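Ribose transcriptional regulator (Enterococcus faecium DO, PDB 4RK1) binds ribose in the cleft of a periplasmic-binding-protein-like sugar domain and, as a LacI-family regulator, probably represses transcription in response to the sugar. Local coordinates at residues G66-T71 with Q244-L249; K96-E99 with V105-D108; G146-L151 with I156-L161; E179-A184 with E212-I217; L251-I254 with E260-E263. One frame throughout, in Å; residues are numbered along the deposited sequence.

Contact 1 of 5, residues G66-T71 with Q244-L249; sequences GFIIAT and QTSAKL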
# COMPACT_ATOMS: atom_id res chain seq x y z
N GLY B 66 -1.55 -9.55 -22.52
CA GLY B 66 -0.19 -9.03 -22.43
C GLY B 66 0.17 -8.87 -20.98
O GLY B 66 -0.71 -8.89 -20.13
N PHE B 67 1.47 -8.73 -20.70
CA PHE B 67 1.96 -8.66 -19.34
C PHE B 67 2.94 -7.52 -19.10
O PHE B 67 3.68 -7.13 -19.99
CB PHE B 67 2.65 -9.97 -18.94
CG PHE B 67 1.72 -11.14 -18.93
CD1 PHE B 67 1.38 -11.79 -20.12
CD2 PHE B 67 1.18 -11.60 -17.74
CE1 PHE B 67 0.52 -12.87 -20.11
CE2 PHE B 67 0.31 -12.68 -17.74
CZ PHE B 67 -0.00 -13.32 -18.92
N ILE B 68 2.93 -7.00 -17.88
CA ILE B 68 3.91 -6.05 -17.43
C ILE B 68 4.55 -6.67 -16.20
O ILE B 68 3.88 -6.94 -15.22
CB ILE B 68 3.27 -4.71 -17.10
CG1 ILE B 68 2.58 -4.15 -18.36
CG2 ILE B 68 4.31 -3.74 -16.56
CD1 ILE B 68 1.69 -2.96 -18.10
N ILE B 69 5.85 -6.90 -16.28
CA ILE B 69 6.56 -7.77 -15.37
C ILE B 69 7.65 -6.98 -14.66
O ILE B 69 8.65 -6.59 -15.27
CB ILE B 69 7.20 -8.95 -16.14
CG1 ILE B 69 6.12 -9.70 -16.92
CG2 ILE B 69 7.92 -9.89 -15.17
CD1 ILE B 69 6.64 -10.83 -17.79
N ALA B 70 7.45 -6.77 -13.36
CA ALA B 70 8.36 -5.98 -12.53
C ALA B 70 9.14 -6.85 -11.54
O ALA B 70 9.97 -6.33 -10.80
CB ALA B 70 7.57 -4.92 -11.78
N THR B 71 8.89 -8.15 -11.55
CA THR B 71 9.52 -9.08 -10.60
C THR B 71 10.52 -10.01 -11.30
O THR B 71 10.28 -10.47 -12.41
CB THR B 71 8.45 -9.93 -9.86
OG1 THR B 71 9.09 -10.98 -9.11
CG2 THR B 71 7.47 -10.56 -10.82
N GLN B 244 2.50 4.43 -16.18
CA GLN B 244 1.92 4.92 -17.43
C GLN B 244 2.78 4.54 -18.64
O GLN B 244 2.26 4.08 -19.66
CB GLN B 244 1.79 6.43 -17.41
CG GLN B 244 0.74 6.99 -16.46
CD GLN B 244 0.68 8.50 -16.54
OE1 GLN B 244 1.69 9.18 -16.38
NE2 GLN B 244 -0.50 9.03 -16.84
N THR B 245 4.09 4.74 -18.53
CA THR B 245 5.00 4.49 -19.64
C THR B 245 5.02 3.02 -20.00
O THR B 245 4.95 2.66 -21.18
CB THR B 245 6.43 4.98 -19.31
OG1 THR B 245 6.38 6.37 -18.97
CG2 THR B 245 7.34 4.82 -20.49
N SER B 246 5.06 2.17 -18.98
CA SER B 246 5.00 0.72 -19.21
C SER B 246 3.70 0.33 -19.92
O SER B 246 3.70 -0.47 -20.86
CB SER B 246 5.20 -0.05 -17.89
OG SER B 246 4.03 -0.05 -17.09
N ALA B 247 2.58 0.95 -19.53
CA ALA B 247 1.31 0.64 -20.18
C ALA B 247 1.26 1.15 -21.62
O ALA B 247 0.76 0.44 -22.51
CB ALA B 247 0.15 1.22 -19.37
N LYS B 248 1.74 2.37 -21.86
CA LYS B 248 1.77 2.94 -23.21
C LYS B 248 2.65 2.10 -24.15
O LYS B 248 2.26 1.83 -25.28
CB LYS B 248 2.28 4.39 -23.21
CG LYS B 248 1.30 5.40 -22.63
CD LYS B 248 1.94 6.78 -22.54
CE LYS B 248 0.89 7.88 -22.43
NZ LYS B 248 1.49 9.17 -21.97
N LEU B 249 3.82 1.69 -23.68
CA LEU B 249 4.67 0.81 -24.47
C LEU B 249 3.94 -0.47 -24.85
O LEU B 249 4.05 -0.93 -25.99
CB LEU B 249 5.94 0.44 -23.70
CG LEU B 249 7.05 1.47 -23.65
CD1 LEU B 249 8.10 1.02 -22.66
CD2 LEU B 249 7.67 1.68 -25.03

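Contact 2 of 5, residues K96-E99 with V105-D108; sequences KKSE and VRTD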
# COMPACT_ATOMS: atom_id res chain seq x y z
N LYS B 96 12.98 -6.94 -12.80
CA LYS B 96 13.05 -7.94 -13.87
C LYS B 96 14.10 -7.60 -14.93
O LYS B 96 14.09 -6.50 -15.49
CB LYS B 96 11.68 -8.09 -14.53
CG LYS B 96 11.63 -9.02 -15.73
CD LYS B 96 11.83 -10.48 -15.31
CE LYS B 96 11.94 -11.39 -16.52
NZ LYS B 96 13.35 -11.56 -16.91
N LYS B 97 14.98 -8.55 -15.24
CA LYS B 97 16.03 -8.36 -16.24
C LYS B 97 15.45 -8.30 -17.65
O LYS B 97 14.36 -8.83 -17.90
CB LYS B 97 17.09 -9.47 -16.17
CG LYS B 97 16.63 -10.83 -16.66
CD LYS B 97 17.80 -11.71 -17.08
CE LYS B 97 17.31 -13.01 -17.71
NZ LYS B 97 18.27 -13.57 -18.69
N SER B 98 16.18 -7.69 -18.56
CA SER B 98 15.75 -7.56 -19.94
C SER B 98 15.62 -8.92 -20.62
O SER B 98 16.25 -9.90 -20.21
CB SER B 98 16.68 -6.62 -20.72
OG SER B 98 16.37 -5.26 -20.39
N GLU B 99 14.74 -8.97 -21.62
CA GLU B 99 14.43 -10.20 -22.35
C GLU B 99 14.35 -9.82 -23.82
O GLU B 99 13.89 -8.73 -24.15
CB GLU B 99 13.07 -10.76 -21.91
CG GLU B 99 13.02 -11.28 -20.48
CD GLU B 99 13.75 -12.60 -20.29
OE1 GLU B 99 14.17 -13.21 -21.28
OE2 GLU B 99 13.89 -13.03 -19.13
N VAL B 105 11.08 -0.46 -19.44
CA VAL B 105 11.16 0.89 -18.87
C VAL B 105 11.94 0.79 -17.58
O VAL B 105 11.66 -0.07 -16.75
CB VAL B 105 9.80 1.48 -18.46
CG1 VAL B 105 9.94 3.00 -18.28
CG2 VAL B 105 8.73 1.14 -19.46
N ARG B 106 12.91 1.68 -17.41
CA ARG B 106 13.75 1.67 -16.23
C ARG B 106 13.95 3.08 -15.73
O ARG B 106 13.73 4.04 -16.45
CB ARG B 106 15.09 1.03 -16.58
CG ARG B 106 14.91 -0.31 -17.26
CD ARG B 106 15.95 -1.31 -16.87
NE ARG B 106 15.72 -2.59 -17.52
CZ ARG B 106 15.16 -3.66 -16.96
NH1 ARG B 106 14.72 -3.64 -15.70
NH2 ARG B 106 15.04 -4.77 -17.67
N THR B 107 14.34 3.20 -14.47
CA THR B 107 14.70 4.48 -13.93
C THR B 107 16.20 4.44 -13.64
O THR B 107 16.79 3.38 -13.63
CB THR B 107 13.89 4.81 -12.68
OG1 THR B 107 14.15 3.84 -11.67
CG2 THR B 107 12.40 4.82 -13.01
N ASP B 108 16.80 5.60 -13.41
CA ASP B 108 18.26 5.70 -13.30
C ASP B 108 18.74 5.43 -11.88
O ASP B 108 19.06 6.35 -11.12
CB ASP B 108 18.73 7.08 -13.78
CG ASP B 108 20.20 7.09 -14.18
OD1 ASP B 108 21.00 6.22 -13.72
OD2 ASP B 108 20.56 7.98 -14.98

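Contact 3 of 5, residues G146-L151 with I156-L161; sequences GFKSAL and IPHDQL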
# COMPACT_ATOMS: atom_id res chain seq x y z
N GLY B 146 26.10 3.15 -7.43
CA GLY B 146 26.14 4.60 -7.61
C GLY B 146 26.54 5.30 -6.32
O GLY B 146 27.28 6.30 -6.33
N PHE B 147 26.03 4.79 -5.20
CA PHE B 147 26.40 5.31 -3.90
C PHE B 147 27.90 5.14 -3.64
O PHE B 147 28.56 6.04 -3.11
CB PHE B 147 25.60 4.61 -2.82
CG PHE B 147 25.74 5.21 -1.47
CD1 PHE B 147 24.94 6.28 -1.10
CD2 PHE B 147 26.67 4.72 -0.56
CE1 PHE B 147 25.05 6.84 0.16
CE2 PHE B 147 26.78 5.29 0.69
CZ PHE B 147 25.98 6.35 1.04
N LYS B 148 28.44 3.98 -4.01
CA LYS B 148 29.88 3.74 -3.86
C LYS B 148 30.73 4.64 -4.76
O LYS B 148 31.83 5.01 -4.39
CB LYS B 148 30.21 2.27 -4.13
CG LYS B 148 29.79 1.34 -3.00
CD LYS B 148 29.95 -0.12 -3.40
CE LYS B 148 29.78 -1.04 -2.20
NZ LYS B 148 29.87 -2.47 -2.58
N SER B 149 30.21 4.97 -5.93
CA SER B 149 30.84 5.95 -6.82
C SER B 149 30.97 7.32 -6.14
O SER B 149 31.99 7.98 -6.27
CB SER B 149 30.04 6.07 -8.12
OG SER B 149 30.68 6.93 -9.04
N ALA B 150 29.94 7.73 -5.40
CA ALA B 150 30.01 8.96 -4.61
C ALA B 150 31.08 8.86 -3.52
O ALA B 150 31.83 9.81 -3.31
CB ALA B 150 28.65 9.29 -3.99
N LEU B 151 31.16 7.72 -2.84
CA LEU B 151 32.23 7.51 -1.86
C LEU B 151 33.62 7.64 -2.50
O LEU B 151 34.52 8.21 -1.88
CB LEU B 151 32.11 6.14 -1.20
CG LEU B 151 30.89 5.85 -0.34
CD1 LEU B 151 30.96 4.41 0.15
CD2 LEU B 151 30.77 6.82 0.82
N ILE B 156 36.39 7.97 0.34
CA ILE B 156 36.01 7.25 1.54
C ILE B 156 36.38 5.80 1.24
O ILE B 156 36.09 5.30 0.14
CB ILE B 156 34.50 7.35 1.85
CG1 ILE B 156 34.01 8.81 1.86
CG2 ILE B 156 34.18 6.67 3.18
CD1 ILE B 156 34.47 9.63 3.04
N PRO B 157 37.05 5.12 2.19
CA PRO B 157 37.34 3.71 1.95
C PRO B 157 36.07 2.87 2.05
O PRO B 157 35.38 2.95 3.06
CB PRO B 157 38.34 3.35 3.06
CG PRO B 157 38.11 4.36 4.14
CD PRO B 157 37.59 5.60 3.48
N HIS B 158 35.76 2.08 1.01
CA HIS B 158 34.52 1.30 0.95
C HIS B 158 34.25 0.45 2.21
O HIS B 158 33.11 0.03 2.42
CB HIS B 158 34.47 0.38 -0.29
CG HIS B 158 34.20 1.10 -1.58
ND1 HIS B 158 34.20 0.46 -2.80
CD2 HIS B 158 33.95 2.41 -1.84
CE1 HIS B 158 33.95 1.33 -3.76
NE2 HIS B 158 33.80 2.52 -3.21
N ASP B 159 35.27 0.21 3.02
CA ASP B 159 35.10 -0.47 4.32
C ASP B 159 34.90 0.49 5.50
O ASP B 159 35.16 0.14 6.65
CB ASP B 159 36.27 -1.44 4.58
CG ASP B 159 37.63 -0.81 4.34
OD1 ASP B 159 37.91 0.28 4.91
OD2 ASP B 159 38.42 -1.40 3.59
N GLN B 160 34.45 1.71 5.21
CA GLN B 160 33.90 2.64 6.21
C GLN B 160 32.38 2.77 5.99
O GLN B 160 31.70 3.61 6.62
CB GLN B 160 34.59 4.00 6.07
CG GLN B 160 34.49 4.93 7.26
CD GLN B 160 35.48 6.08 7.18
OE1 GLN B 160 36.68 5.86 6.98
NE2 GLN B 160 35.00 7.30 7.33
N LEU B 161 31.86 1.96 5.06
CA LEU B 161 30.43 1.74 4.92
C LEU B 161 30.02 0.72 5.95
O LEU B 161 30.59 -0.36 5.97
CB LEU B 161 30.08 1.15 3.56
CG LEU B 161 29.60 2.05 2.44
CD1 LEU B 161 29.35 1.19 1.21
CD2 LEU B 161 28.35 2.81 2.86

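Contact 4 of 5, residues E179-A184 with E212-I217; sequences ELLDSA and EDYSII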
# COMPACT_ATOMS: atom_id res chain seq x y z
N GLU B 179 21.60 -2.59 15.61
CA GLU B 179 22.90 -2.61 14.93
C GLU B 179 23.35 -1.20 14.52
O GLU B 179 24.51 -0.86 14.66
CB GLU B 179 22.85 -3.51 13.69
CG GLU B 179 22.77 -5.00 14.00
CD GLU B 179 22.55 -5.84 12.76
OE1 GLU B 179 22.60 -5.28 11.65
OE2 GLU B 179 22.33 -7.06 12.89
N LEU B 180 22.42 -0.39 14.03
CA LEU B 180 22.77 0.98 13.67
C LEU B 180 23.26 1.76 14.89
O LEU B 180 24.27 2.46 14.82
CB LEU B 180 21.57 1.70 13.05
CG LEU B 180 21.79 3.17 12.70
CD1 LEU B 180 22.81 3.33 11.59
CD2 LEU B 180 20.46 3.82 12.32
N LEU B 181 22.53 1.63 15.99
CA LEU B 181 22.89 2.35 17.23
C LEU B 181 24.25 1.91 17.78
O LEU B 181 24.97 2.71 18.37
CB LEU B 181 21.80 2.16 18.28
CG LEU B 181 20.45 2.81 17.95
CD1 LEU B 181 19.36 2.25 18.83
CD2 LEU B 181 20.52 4.33 18.07
N ASP B 182 24.61 0.66 17.58
CA ASP B 182 25.91 0.16 18.03
C ASP B 182 27.06 0.48 17.08
O ASP B 182 28.23 0.26 17.41
CB ASP B 182 25.82 -1.35 18.30
CG ASP B 182 25.13 -1.66 19.62
OD1 ASP B 182 25.09 -0.77 20.50
OD2 ASP B 182 24.63 -2.78 19.77
N SER B 183 26.76 1.02 15.90
CA SER B 183 27.80 1.41 14.95
C SER B 183 28.23 2.84 15.20
O SER B 183 27.63 3.55 16.01
CB SER B 183 27.28 1.28 13.51
OG SER B 183 26.43 2.37 13.17
N ALA B 184 29.27 3.26 14.48
CA ALA B 184 29.70 4.66 14.50
C ALA B 184 29.05 5.50 13.38
O ALA B 184 29.45 6.64 13.16
CB ALA B 184 31.22 4.73 14.40
N GLU B 212 18.94 15.11 14.26
CA GLU B 212 19.96 15.48 15.24
C GLU B 212 20.94 14.34 15.54
O GLU B 212 22.15 14.56 15.60
CB GLU B 212 19.32 16.00 16.53
CG GLU B 212 18.62 17.34 16.37
CD GLU B 212 17.18 17.25 15.89
OE1 GLU B 212 16.73 16.18 15.42
OE2 GLU B 212 16.47 18.27 15.97
N ASP B 213 20.41 13.12 15.68
CA ASP B 213 21.27 11.94 15.91
C ASP B 213 21.64 11.21 14.64
O ASP B 213 22.75 10.69 14.53
CB ASP B 213 20.58 10.97 16.87
CG ASP B 213 20.41 11.55 18.25
OD1 ASP B 213 21.41 12.06 18.77
OD2 ASP B 213 19.28 11.55 18.77
N TYR B 214 20.72 11.14 13.68
CA TYR B 214 21.00 10.43 12.43
C TYR B 214 20.42 11.19 11.26
O TYR B 214 19.25 11.57 11.30
CB TYR B 214 20.42 9.03 12.46
CG TYR B 214 21.15 8.11 13.40
CD1 TYR B 214 22.27 7.41 13.00
CD2 TYR B 214 20.73 7.97 14.72
CE1 TYR B 214 22.96 6.59 13.87
CE2 TYR B 214 21.41 7.15 15.60
CZ TYR B 214 22.53 6.46 15.17
OH TYR B 214 23.20 5.65 16.05
N SER B 215 21.22 11.40 10.23
CA SER B 215 20.71 11.86 8.93
C SER B 215 20.28 10.64 8.15
O SER B 215 21.01 9.66 8.06
CB SER B 215 21.78 12.63 8.16
OG SER B 215 21.94 13.95 8.67
N ILE B 216 19.06 10.67 7.61
CA ILE B 216 18.55 9.54 6.84
C ILE B 216 18.06 10.00 5.48
O ILE B 216 17.28 10.96 5.38
CB ILE B 216 17.41 8.83 7.58
CG1 ILE B 216 17.90 8.33 8.96
CG2 ILE B 216 16.89 7.66 6.75
CD1 ILE B 216 16.78 7.90 9.89
N ILE B 217 18.51 9.31 4.44
CA ILE B 217 17.94 9.48 3.10
C ILE B 217 17.39 8.14 2.61
O ILE B 217 18.02 7.09 2.75
CB ILE B 217 18.95 10.10 2.10
CG1 ILE B 217 18.31 10.23 0.70
CG2 ILE B 217 20.23 9.28 2.00
CD1 ILE B 217 19.10 11.10 -0.24
O HOH W 1 25.78 5.45 15.44

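Contact 5 of 5, residues L251-I254 with E260-E263; sequences LDRI and EWEE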
# COMPACT_ATOMS: atom_id res chain seq x y z
N LEU B 251 0.59 -1.04 -25.07
CA LEU B 251 -0.49 -0.74 -26.03
C LEU B 251 0.07 -0.51 -27.43
O LEU B 251 -0.54 -0.92 -28.40
CB LEU B 251 -1.28 0.50 -25.61
CG LEU B 251 -2.15 0.42 -24.35
CD1 LEU B 251 -2.75 1.79 -24.08
CD2 LEU B 251 -3.22 -0.64 -24.48
N ASP B 252 1.21 0.17 -27.51
CA ASP B 252 1.86 0.42 -28.80
C ASP B 252 2.36 -0.86 -29.43
O ASP B 252 2.25 -1.05 -30.65
CB ASP B 252 3.00 1.43 -28.65
CG ASP B 252 2.49 2.83 -28.37
OD1 ASP B 252 1.29 3.08 -28.56
OD2 ASP B 252 3.30 3.68 -27.95
N ARG B 253 2.89 -1.75 -28.61
CA ARG B 253 3.32 -3.07 -29.07
C ARG B 253 2.16 -3.90 -29.57
O ARG B 253 2.30 -4.64 -30.54
CB ARG B 253 4.05 -3.81 -27.94
CG ARG B 253 4.56 -5.19 -28.31
CD ARG B 253 5.56 -5.16 -29.45
NE ARG B 253 6.68 -4.25 -29.19
CZ ARG B 253 7.58 -3.90 -30.10
NH1 ARG B 253 8.55 -3.07 -29.77
NH2 ARG B 253 7.51 -4.40 -31.34
N ILE B 254 1.01 -3.80 -28.90
CA ILE B 254 -0.17 -4.53 -29.33
C ILE B 254 -0.68 -3.93 -30.65
O ILE B 254 -0.98 -4.66 -31.58
CB ILE B 254 -1.28 -4.54 -28.25
CG1 ILE B 254 -0.82 -5.36 -27.03
CG2 ILE B 254 -2.58 -5.12 -28.80
CD1 ILE B 254 -1.66 -5.13 -25.79
N GLU B 260 9.78 -0.51 -33.31
CA GLU B 260 11.10 -0.55 -32.67
C GLU B 260 11.02 -1.06 -31.23
O GLU B 260 10.15 -0.62 -30.48
CB GLU B 260 11.71 0.85 -32.65
CG GLU B 260 13.02 0.96 -31.88
CD GLU B 260 13.71 2.30 -32.07
OE1 GLU B 260 13.03 3.34 -31.95
OE2 GLU B 260 14.93 2.30 -32.33
N TRP B 261 11.93 -1.96 -30.86
CA TRP B 261 12.05 -2.42 -29.49
C TRP B 261 12.72 -1.32 -28.67
O TRP B 261 13.77 -0.79 -29.05
CB TRP B 261 12.87 -3.71 -29.44
CG TRP B 261 12.22 -4.77 -30.26
CD1 TRP B 261 12.58 -5.19 -31.51
CD2 TRP B 261 11.05 -5.52 -29.91
NE1 TRP B 261 11.71 -6.16 -31.95
CE2 TRP B 261 10.76 -6.38 -31.00
CE3 TRP B 261 10.21 -5.56 -28.79
CZ2 TRP B 261 9.68 -7.27 -30.99
CZ3 TRP B 261 9.13 -6.44 -28.78
CH2 TRP B 261 8.88 -7.28 -29.87
N GLU B 262 12.10 -0.95 -27.56
CA GLU B 262 12.57 0.18 -26.78
C GLU B 262 13.00 -0.21 -25.38
O GLU B 262 12.42 -1.11 -24.78
CB GLU B 262 11.47 1.21 -26.70
CG GLU B 262 11.16 1.84 -28.04
CD GLU B 262 10.21 2.99 -27.92
OE1 GLU B 262 10.67 4.09 -27.53
OE2 GLU B 262 9.01 2.79 -28.19
N GLU B 263 14.03 0.46 -24.89
CA GLU B 263 14.40 0.40 -23.49
C GLU B 263 14.46 1.83 -23.00
O GLU B 263 15.49 2.49 -23.12
CB GLU B 263 15.73 -0.33 -23.27
CG GLU B 263 16.16 -0.36 -21.80
CD GLU B 263 16.75 -1.70 -21.37
OE1 GLU B 263 17.22 -2.47 -22.23
OE2 GLU B 263 16.75 -1.98 -20.15

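Contact 1 of 5, residues G66-T71 with Q244-L249
Ile68 meets Ser246 and Ala247 in a small, buried helix-on-sheet contact: strand 66-69 belongs to the parallel part of the central sheet, and helix 239-255 lies against one face of it. Only one strand side chain does the work here. Ile68 points toward the helix, its CA 7.1 Å from the CA of Ser246, and it reaches out with two methyls. CG2 comes up to the serine hydroxyl, 3.7 Å from Ser246 OG, while CD1 runs past that same OG to end 4.2 Å from CA of Ala247. The fork follows from the first torsion: CG1 stands anti to the carbonyl carbon (chi1 -60°), which leaves CG2 anti to the backbone N, and both branches then lean on the helix.

Small residues on the helix side let its backbone come this near. Ser246 turns its hydroxyl back onto its own helix, where OG is hydrogen-bonded to the carbonyl of Gly243. Around this spot Ile29 of helix 20-33 touches both Ile68 and Ser246, and Leu93 of the neighbouring strand 90-93 also packs on Ile68, as expected for a Rossmann-like layered subdomain of the periplasmic-binding-protein fold.

The approach of Ile68 to the hydroxyl is therefore van der Waals in nature; with Ser246 OG already paired inside its helix, a polar atom can sit in an apolar interface without needing a partner from the strand.

Contact 2 of 5, residues K96-E99 with V105-D108
Arg106 reaches from strand 103-107 to the loop at 96-99, and hydrogen bonds from its guanidinium carry most of the contact. Two nitrogens converge end-on on one acceptor: NH1 and NH2 of Arg106 each lie 2.9 Å from Lys96 O, with N-H...O angles of 145°, bent because both must share a single oxygen. NH2 also gives a straighter bond, 3.1 Å to Ser98 OG at 165°. Both acceptors lie at the guanidinium edge, close to its plane.

The loop follows strand 90-93 and leads into the adjacent strand 103-107, so the arginine ties a connection between two neighbouring parallel strands back to the second of them. This happens near the ribose pocket, to which the preceding residues Asp94 and Gln95 contribute; the Arg106 side chain itself is about 9 Å from the sugar.

Charge pairing works at two places. Lys96 sends its amine away from the arginine, where NZ meets Glu99 OE2 at 2.7 Å in a salt bridge on the anti lone pair, and also bonds Lys97 O at 3.1 Å, bracing the loop from within. On the strand side Arg106 NE has a salt bridge to Glu263 OE2, and Ser98 OG makes a weak hydrogen bond to OE1 of the same carboxylate.

Contact 3 of 5, residues G146-L151 with I156-L161
Leu151 fits against Leu161 and Ile156 where the chain returns by a loop from helix 138-153 to strand 161-166. Its two methyls divide the work: Leu151 CD1 presses on Leu161 CG at 3.6 Å, and CD2 rests against Ile156 CB at 3.9 Å. Leu161 in turn sends CD2 to the edge of the Phe147 ring, 3.7 Å from CE2 and near the ring plane. The phenylalanine gets there with CG anti to the backbone N (chi1 -171°), which swings a ring one turn back along the helix round to meet the incoming strand.

On the more open side, the Lys148 chain runs crosswise to His158. Lys148 CG sits over one face of the imidazole, 4.2 Å from its centroid, in a CH-pi contact. At the rim of that ring, His158 NE2 makes a weak hydrogen bond of 3.4 Å to Lys148 O and a second weak one to Asp152 OD1.

A backbone bond holds the two ends together: Ile156 N donates to Leu151 O at 2.9 Å and 165°, closing the turn just after the helix. Farther out, Phe147 meets the Phe189 ring and Ile128 and Leu130 of strand 128-133, while Ile156 touches Leu121 of helix 109-122. This is the helix-to-strand return of a beta-alpha-beta unit, in which strands 128-133 and 161-166 run parallel and adjacent.

The chemistry is thus apolar at heart, with one sound bond at the turn and weak imidazole bonds at its exposed margin.

Contact 4 of 5, residues E179-A184 with E212-I217
Leu180 O, 3.6 Å from the phenol oxygen Tyr214 OH, is gripped twice from within its own segment, by Ser183 OG at 2.7 Å and by Ser183 N at 3.1 Å. The serine thus folds back over the last turn of helix 177-182, and its OG also bonds Ala185 N. A water makes the polar link across the contact: water 1 lies 2.7 Å from Tyr214 OH and is hydrogen-bonded to Ser183 O, also at 2.7 Å.

Along the ring the contact is apolar. Leu180 covers one face of Tyr214, the two side chains reaching past each other from their separate backbones: CD2 makes a CH-pi contact, 4.2 Å from the ring centroid and 19° off the normal, and CG is 3.8 Å from CE1. With CG anti to the backbone N (chi1 176°), the branched end of Leu180 is carried onto the ring. Leu181 comes in transversely, and its CD2 is within 3.9 Å of Tyr214 CE2.

Here a helix is laid on the parallel sheet of one lobe of the periplasmic-binding-protein fold, through a tyrosine just before strand 215-218. Leu203 of helix 193-205 touches both Leu181 and Tyr214, and Leu180 also packs on Val188 of strand 187-190, which runs parallel beside strand 215-218.

Tyr214 thus plays two roles at once: its ring is buried among leucines, while the phenol oxygen, at the far end, pairs with a water beside the helix end.

Contact 5 of 5, residues L251-I254 with E260-E263
Arg253 lies flat on Trp261, guanidinium over indole, with the two planes only 9° from parallel. The stack is close but somewhat offset over the six-membered ring: CZ of Arg253 stands 3.5 Å from that ring's centroid, 21° off the normal, in a cation-pi contact. NH1 covers the CE3 side at 3.1 Å, while NH2 lies farther round the ring, 3.5 Å from CH2. Two bends in the arginine chain, at chi2 and chi3, turn its end back from the helix to lay a face on the indole. Phe101 meets the tryptophan ring as a further neighbour.

The edge of the guanidinium is kept for carbonyls and a carboxylate. Across the contact NH1 makes a weak bond of 3.0 Å to Glu260 O, at 121°. Stronger partners lie nearby: NH2 bonds the carbonyl oxygens of Lys259 and Pro257, and NH1 forms a salt bridge with Asp103.

Arg253 sits near the end of helix 239-255, and the connection from there to strand 263-271, which lies beside strand 103-107, wraps round its guanidinium. Edge bonds fix the rotation of that group, leaving one face for the tryptophan, and the Asp103 carboxylate would probably offset part of its charge.

Contacts 1, 2 and 5 cluster on one side of the chain's centre, while contacts 3 and 4 lie in the other half of the molecule, their centres about 17 Å apart. Contacts 1 and 5 share helix 239-255: its middle is buried against the sheet, its end meets a more exposed loop. Contact 2 touches both, since Val105 packs on Leu249 and Glu263 pairs with Arg106. Chemistry follows position. Contact 1 is apolar and buried; contacts 3 and 4 are also buried but keep polar links, a backbone bond and a weak imidazole bond in contact 3, a water in contact 4; the partly buried contacts 2 and 5 each depend on an arginine, edge-bonded in one and stacked in the other.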